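Local coordinates for DUF1214 domain-containing protein (Burkholderia cenocepacia, PDB 6ANS) that is of unknown function but belongs to the DUF1214 family and forms a two-chain assembly whose subunits each combine helices with four-stranded sheets, at residues Ser33-Thr36 with Trp37-Cys41; Lys243-Ala246 with Asp247-Ala250; Cys324-Lys327 with His328-Arg331. One frame throughout, in Å; residues are numbered along the deposited sequence.

Contact 1: residues Ser33-Thr36 with Trp37-Cys41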
loop_
_atom_site.group_PDB
_atom_site.type_symbol
_atom_site.label_atom_id
_atom_site.label_comp_id
_atom_site.label_asym_id
_atom_site.label_seq_id
_atom_site.Cartn_x
_atom_site.Cartn_y
_atom_site.Cartn_z
ATOM N N SER A 33 -21.177 -15.547 -7.888
ATOM C CA SER A 33 -22.505 -14.952 -7.806
ATOM C C SER A 33 -22.528 -13.619 -7.071
ATOM O O SER A 33 -23.553 -12.935 -7.103
ATOM C CB SER A 33 -23.472 -15.907 -7.106
ATOM O OG SER A 33 -23.206 -15.955 -5.714
ATOM N N GLY A 34 -21.457 -13.247 -6.372
ATOM C CA GLY A 34 -21.498 -12.059 -5.545
ATOM C C GLY A 34 -21.823 -12.314 -4.089
ATOM O O GLY A 34 -21.739 -11.380 -3.273
ATOM N N GLN A 35 -22.186 -13.550 -3.734
ATOM C CA GLN A 35 -22.464 -13.859 -2.338
ATOM C C GLN A 35 -21.218 -13.658 -1.478
ATOM O O GLN A 35 -21.291 -13.061 -0.394
ATOM C CB GLN A 35 -22.987 -15.296 -2.231
ATOM C CG GLN A 35 -23.386 -15.707 -0.833
ATOM C CD GLN A 35 -24.524 -14.863 -0.314
ATOM O OE1 GLN A 35 -25.614 -14.832 -0.899
ATOM N NE2 GLN A 35 -24.292 -14.190 0.801
ATOM N N THR A 36 -20.051 -14.102 -1.968
ATOM C CA THR A 36 -18.819 -13.942 -1.197
ATOM C C THR A 36 -18.526 -12.472 -0.945
ATOM O O THR A 36 -18.098 -12.090 0.156
ATOM C CB THR A 36 -17.631 -14.582 -1.925
ATOM O OG1 THR A 36 -17.952 -15.927 -2.276
ATOM C CG2 THR A 36 -16.391 -14.576 -1.025
ATOM N N TRP A 37 -18.728 -11.636 -1.967
ATOM C CA TRP A 37 -18.492 -10.212 -1.793
ATOM C C TRP A 37 -19.421 -9.649 -0.731
ATOM O O TRP A 37 -19.001 -8.843 0.107
ATOM C CB TRP A 37 -18.671 -9.472 -3.126
ATOM C CG TRP A 37 -18.312 -8.015 -3.024
ATOM C CD1 TRP A 37 -19.174 -6.962 -3.004
ATOM C CD2 TRP A 37 -16.990 -7.456 -2.898
ATOM N NE1 TRP A 37 -18.478 -5.786 -2.883
ATOM C CE2 TRP A 37 -17.138 -6.060 -2.816
ATOM C CE3 TRP A 37 -15.698 -8.004 -2.859
ATOM C CZ2 TRP A 37 -16.054 -5.200 -2.689
ATOM C CZ3 TRP A 37 -14.614 -7.148 -2.734
ATOM C CH2 TRP A 37 -14.797 -5.761 -2.651
ATOM N N ALA A 38 -20.690 -10.071 -0.740
ATOM C CA ALA A 38 -21.608 -9.618 0.299
ATOM C C ALA A 38 -21.128 -10.056 1.676
ATOM O O ALA A 38 -21.070 -9.250 2.613
ATOM C CB ALA A 38 -23.018 -10.147 0.023
ATOM N N ASP A 39 -20.758 -11.337 1.809
ATOM C CA ASP A 39 -20.284 -11.847 3.094
ATOM C C ASP A 39 -19.018 -11.135 3.543
ATOM O O ASP A 39 -18.837 -10.866 4.734
ATOM C CB ASP A 39 -20.023 -13.350 2.998
ATOM C CG ASP A 39 -21.286 -14.139 2.800
ATOM O OD1 ASP A 39 -22.385 -13.535 2.890
ATOM O OD2 ASP A 39 -21.175 -15.348 2.514
ATOM N N PHE A 40 -18.117 -10.861 2.597
ATOM C CA PHE A 40 -16.896 -10.103 2.876
ATOM C C PHE A 40 -17.208 -8.737 3.480
ATOM O O PHE A 40 -16.655 -8.358 4.524
ATOM C CB PHE A 40 -16.102 -9.985 1.569
ATOM C CG PHE A 40 -14.960 -9.019 1.604
ATOM C CD1 PHE A 40 -13.725 -9.411 2.109
ATOM C CD2 PHE A 40 -15.083 -7.750 1.031
ATOM C CE1 PHE A 40 -12.646 -8.530 2.110
ATOM C CE2 PHE A 40 -14.000 -6.861 1.004
ATOM C CZ PHE A 40 -12.787 -7.247 1.543
ATOM N N CYS A 41 -18.097 -7.979 2.835
ATOM C CA CYS A 41 -18.428 -6.651 3.343
ATOM C C CYS A 41 -19.156 -6.735 4.688
ATOM O O CYS A 41 -18.892 -5.930 5.591
ATOM C CB CYS A 41 -19.250 -5.887 2.294
ATOM S SG CYS A 41 -18.307 -5.569 0.756
#

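Contact 2: residues Lys243-Ala246 with Asp247-Ala250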
loop_
_atom_site.group_PDB
_atom_site.type_symbol
_atom_site.label_atom_id
_atom_site.label_comp_id
_atom_site.label_asym_id
_atom_site.label_seq_id
_atom_site.Cartn_x
_atom_site.Cartn_y
_atom_site.Cartn_z
ATOM N N LYS A 243 -10.138 -7.764 17.342
ATOM C CA LYS A 243 -10.592 -8.400 18.579
ATOM C C LYS A 243 -9.409 -8.811 19.453
ATOM O O LYS A 243 -9.409 -8.556 20.663
ATOM C CB LYS A 243 -11.472 -9.607 18.263
ATOM C CG LYS A 243 -11.905 -10.450 19.470
ATOM C CD LYS A 243 -12.831 -11.588 18.997
ATOM C CE LYS A 243 -13.083 -12.665 20.057
ATOM N NZ LYS A 243 -13.257 -12.132 21.438
ATOM N N LEU A 244 -8.386 -9.424 18.844
ATOM C CA LEU A 244 -7.228 -9.930 19.590
ATOM C C LEU A 244 -6.564 -8.819 20.396
ATOM O O LEU A 244 -6.381 -8.939 21.612
ATOM C CB LEU A 244 -6.201 -10.556 18.627
ATOM C CG LEU A 244 -4.804 -10.885 19.187
ATOM C CD1 LEU A 244 -4.905 -11.943 20.305
ATOM C CD2 LEU A 244 -3.809 -11.347 18.099
ATOM N N PHE A 245 -6.199 -7.720 19.737
ATOM C CA PHE A 245 -5.455 -6.698 20.457
ATOM C C PHE A 245 -6.351 -5.786 21.283
ATOM O O PHE A 245 -5.863 -5.171 22.240
ATOM C CB PHE A 245 -4.577 -5.936 19.470
ATOM C CG PHE A 245 -3.468 -6.791 18.928
ATOM C CD1 PHE A 245 -2.479 -7.271 19.786
ATOM C CD2 PHE A 245 -3.468 -7.199 17.606
ATOM C CE1 PHE A 245 -1.458 -8.102 19.309
ATOM C CE2 PHE A 245 -2.480 -8.028 17.125
ATOM C CZ PHE A 245 -1.463 -8.483 17.984
ATOM N N ALA A 246 -7.650 -5.736 20.987
ATOM C CA ALA A 246 -8.570 -5.086 21.917
ATOM C C ALA A 246 -8.727 -5.899 23.201
ATOM O O ALA A 246 -8.855 -5.324 24.289
ATOM C CB ALA A 246 -9.934 -4.877 21.261
ATOM N N ASP A 247 -8.724 -7.236 23.098
ATOM C CA ASP A 247 -8.681 -8.064 24.307
ATOM C C ASP A 247 -7.431 -7.765 25.133
ATOM O O ASP A 247 -7.503 -7.653 26.363
ATOM C CB ASP A 247 -8.734 -9.549 23.952
ATOM C CG ASP A 247 -10.087 -9.976 23.401
ATOM O OD1 ASP A 247 -11.079 -9.211 23.523
ATOM O OD2 ASP A 247 -10.145 -11.079 22.820
ATOM N N TRP A 248 -6.272 -7.650 24.476
ATOM C CA TRP A 248 -5.039 -7.318 25.191
ATOM C C TRP A 248 -5.157 -5.975 25.903
ATOM O O TRP A 248 -4.838 -5.855 27.091
ATOM C CB TRP A 248 -3.861 -7.261 24.219
ATOM C CG TRP A 248 -3.308 -8.576 23.835
ATOM C CD1 TRP A 248 -3.964 -9.775 23.818
ATOM C CD2 TRP A 248 -1.964 -8.839 23.412
ATOM N NE1 TRP A 248 -3.106 -10.766 23.398
ATOM C CE2 TRP A 248 -1.873 -10.217 23.147
ATOM C CE3 TRP A 248 -0.834 -8.034 23.215
ATOM C CZ2 TRP A 248 -0.697 -10.812 22.707
ATOM C CZ3 TRP A 248 0.339 -8.628 22.782
ATOM C CH2 TRP A 248 0.400 -10.001 22.536
ATOM N N ALA A 249 -5.569 -4.935 25.170
ATOM C CA ALA A 249 -5.585 -3.600 25.754
ATOM C C ALA A 249 -6.499 -3.557 26.965
ATOM O O ALA A 249 -6.122 -3.018 28.013
ATOM C CB ALA A 249 -6.005 -2.559 24.710
ATOM N N ALA A 250 -7.694 -4.156 26.856
ATOM C CA ALA A 250 -8.591 -4.177 28.008
ATOM C C ALA A 250 -7.994 -4.962 29.171
ATOM O O ALA A 250 -8.223 -4.610 30.334
ATOM C CB ALA A 250 -9.963 -4.755 27.625
#

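Contact 3: residues Cys324-Lys327 with His328-Arg331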
loop_
_atom_site.group_PDB
_atom_site.type_symbol
_atom_site.label_atom_id
_atom_site.label_comp_id
_atom_site.label_asym_id
_atom_site.label_seq_id
_atom_site.Cartn_x
_atom_site.Cartn_y
_atom_site.Cartn_z
ATOM N N CYS A 324 8.368 7.696 20.067
ATOM C CA CYS A 324 9.246 6.548 20.251
ATOM C C CYS A 324 10.636 7.049 20.626
ATOM O O CYS A 324 11.164 7.968 19.997
ATOM C CB CYS A 324 9.338 5.683 18.990
ATOM S SG CYS A 324 10.216 4.118 19.271
ATOM N N VAL A 325 11.225 6.420 21.632
ATOM C CA VAL A 325 12.572 6.710 22.107
ATOM C C VAL A 325 13.333 5.393 22.167
ATOM O O VAL A 325 12.782 4.379 22.615
ATOM C CB VAL A 325 12.523 7.403 23.483
ATOM C CG1 VAL A 325 13.782 7.185 24.228
ATOM C CG2 VAL A 325 12.300 8.894 23.298
ATOM N N ASN A 326 14.572 5.384 21.666
ATOM C CA ASN A 326 15.317 4.123 21.627
ATOM C C ASN A 326 16.763 4.251 22.098
ATOM O O ASN A 326 17.189 5.312 22.561
ATOM C CB ASN A 326 15.255 3.500 20.220
ATOM C CG ASN A 326 15.991 4.318 19.164
ATOM O OD1 ASN A 326 16.986 4.977 19.451
ATOM N ND2 ASN A 326 15.510 4.253 17.924
ATOM N N LYS A 327 17.524 3.158 21.971
ATOM C CA LYS A 327 18.904 3.122 22.438
ATOM C C LYS A 327 19.745 4.230 21.802
ATOM O O LYS A 327 20.670 4.749 22.433
ATOM C CB LYS A 327 19.502 1.744 22.145
ATOM C CG LYS A 327 20.991 1.649 22.394
ATOM C CD LYS A 327 21.483 0.213 22.383
ATOM C CE LYS A 327 22.952 0.156 22.813
ATOM N NZ LYS A 327 23.467 -1.233 22.948
ATOM N N HIS A 328 19.420 4.614 20.569
ATOM C CA HIS A 328 20.134 5.655 19.837
ATOM C C HIS A 328 19.751 7.057 20.283
ATOM O O HIS A 328 20.588 7.963 20.238
ATOM C CB HIS A 328 19.852 5.509 18.336
ATOM C CG HIS A 328 20.240 6.709 17.517
ATOM N ND1 HIS A 328 21.534 6.955 17.107
ATOM C CD2 HIS A 328 19.493 7.734 17.034
ATOM C CE1 HIS A 328 21.566 8.074 16.404
ATOM N NE2 HIS A 328 20.343 8.568 16.348
ATOM N N SER A 329 18.492 7.273 20.660
ATOM C CA SER A 329 18.017 8.615 20.952
ATOM C C SER A 329 17.830 8.925 22.433
ATOM O O SER A 329 17.796 10.106 22.790
ATOM C CB SER A 329 16.695 8.861 20.215
ATOM O OG SER A 329 15.697 8.008 20.731
ATOM N N ALA A 330 17.722 7.918 23.300
ATOM C CA ALA A 330 17.534 8.170 24.729
ATOM C C ALA A 330 18.854 8.569 25.375
ATOM O O ALA A 330 19.809 7.787 25.368
ATOM C CB ALA A 330 16.965 6.934 25.417
ATOM N N ARG A 331 18.894 9.757 25.978
ATOM C CA ARG A 331 20.049 10.197 26.758
ATOM C C ARG A 331 19.975 9.601 28.160
ATOM O O ARG A 331 18.927 9.689 28.806
ATOM C CB ARG A 331 20.107 11.727 26.869
ATOM C CG ARG A 331 20.051 12.507 25.560
ATOM C CD ARG A 331 21.290 12.387 24.692
ATOM N NE ARG A 331 22.546 12.783 25.336
ATOM C CZ ARG A 331 23.723 12.730 24.717
ATOM N NH1 ARG A 331 23.770 12.307 23.466
ATOM N NH2 ARG A 331 24.843 13.074 25.337
#

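Contact 1: residues Ser33-Thr36 with Trp37-Cys41
G34 and A38 form the first turn of helix 35-46, where a helix–helix junction turns at a glycine of positive phi (95°). G34 is the first residue past helix 24-33 and occupies the N-cap position of the next helix.

Backbone bonds carry the turn. The amide N of A38 reaches the O of G34 at 3.0 Å, D39 N follows to Q35 O at 2.8 Å, and F40 N closes the series on T36 O at 2.7 Å.

One polar side-chain pair, Q35 and D39, adds to these backbone bonds. Q35 points away from the following turn at its root, but its chain bends at chi2 (62°) and brings the amide to D39, where NE2 gives OD1 a hydrogen bond of 2.9 Å, bent at the hydrogen. D39 OD1 lies in the amide plane of Q35, whereas NE2 approaches from above the carboxylate plane of D39; the two flat groups are turned 45° apart.

Packing and one hydrogen bond join the helix to its surroundings. T36 and F40 pack on helix 224-251, T36 against Q228 and M232 and F40 against A235. The indole of W37 faces the second subunit: its NE1 makes a polar bond to the O of L44 there, and its ring meets F67 of that subunit. Within the helix the same indole has one face covered near its rim by F40 and C41, with C41 SG 3.6 Å above the ring plane.

Contact 2: residues Lys243-Ala246 with Asp247-Ala250
F245 turns its ring edge toward the indole of W248, one helical turn on, in a T-shaped pair. The planes stand 79° apart, and the phenyl and six-membered indole centroids are separated by 5.1 Å. F245 CD1 and CE1 do the touching: CD1 lies 3.9 Å from W248 CE3, and CE1 stands over the indole face, offset toward its rim. Both side chains set off with CG beside the backbone N (chi1 -68° in F245, -79° in W248), and the two leave the helix in much the same direction.

L244 runs alongside W248 as well, its CD1 3.8 Å from the indole NE1, while its other methyl, CD2, lies over a face of F245. The leucine thus touches both rings of the pair.

Farther round the helix K243 reaches across to D247 in a rather long salt bridge, NZ to OD2 3.6 Å. The other carboxylate oxygen, OD1, is bound by R53, so D247 has two positively charged partners, which would probably favour its ionised form. A249 and A250 rest on Y311, and W248 on V270.

The backbone keeps the regular hydrogen bonds, D247 N to K243 O at 2.9 Å among them: the i to i+3 and i to i+4 spacing typical of an alpha-helix, here near the C-terminal end of helix 224-251.

Contact 3: residues Cys324-Lys327 with His328-Arg331
N326 and S329 hold each other by a reciprocal exchange of side chain and backbone. The backbone N of N326 gives a nearly straight bond (175°) to S329 OG at 3.0 Å, and S329 N returns one to N326 OD1, also at 3.0 Å. OD1 also takes a second, weak bond from H328 N, so two successive amides converge on it. What brings it there is the first torsion of N326 (chi1 67°), which sets CG between the backbone N and the carbonyl carbon, its end folded back over the turn.

The main-chain carbonyl of N326 acts in step: A330 N meets it at 2.8 Å, with S329 N adding a weak bond. Side-chain and main-chain oxygens of one asparagine capturing the following amides define an Asx motif, and the exchange with S329 has the pattern of a capping box, although no regular helix follows.

Beside the turn, V325 CG1 presses on A330 CB at 3.4 Å, tighter than ordinary methyl contact. In the next shell, D108 accepts a bond from N326 ND2. Strand 324-326 is an outermost strand of its sheet within this chain; V325 pairs through its backbone with V306 of strand 303-309, and A330 packs on W304 and N351.

The three contacts are each local and do not touch one another. Contacts 1 and 2 have centres 28 Å apart, nearest atoms about 14 Å, yet helix 224-251 joins them: helix 35-46 packs on its earlier part and contact 2 lies near its end. Contact 2 is 27 Å from contact 3, centre to centre; its alanines rest on Y311, just beyond strand 303-309, which pairs with the strand of contact 3. Contacts 1 and 3, 47 Å apart by centres, lie on opposite sides of the chain's centre. A bound 1,2-ethanediol, probably from crystallisation, sits about 4 Å from the W248 side chain; the sodium site uses G103 and A104, outside all three.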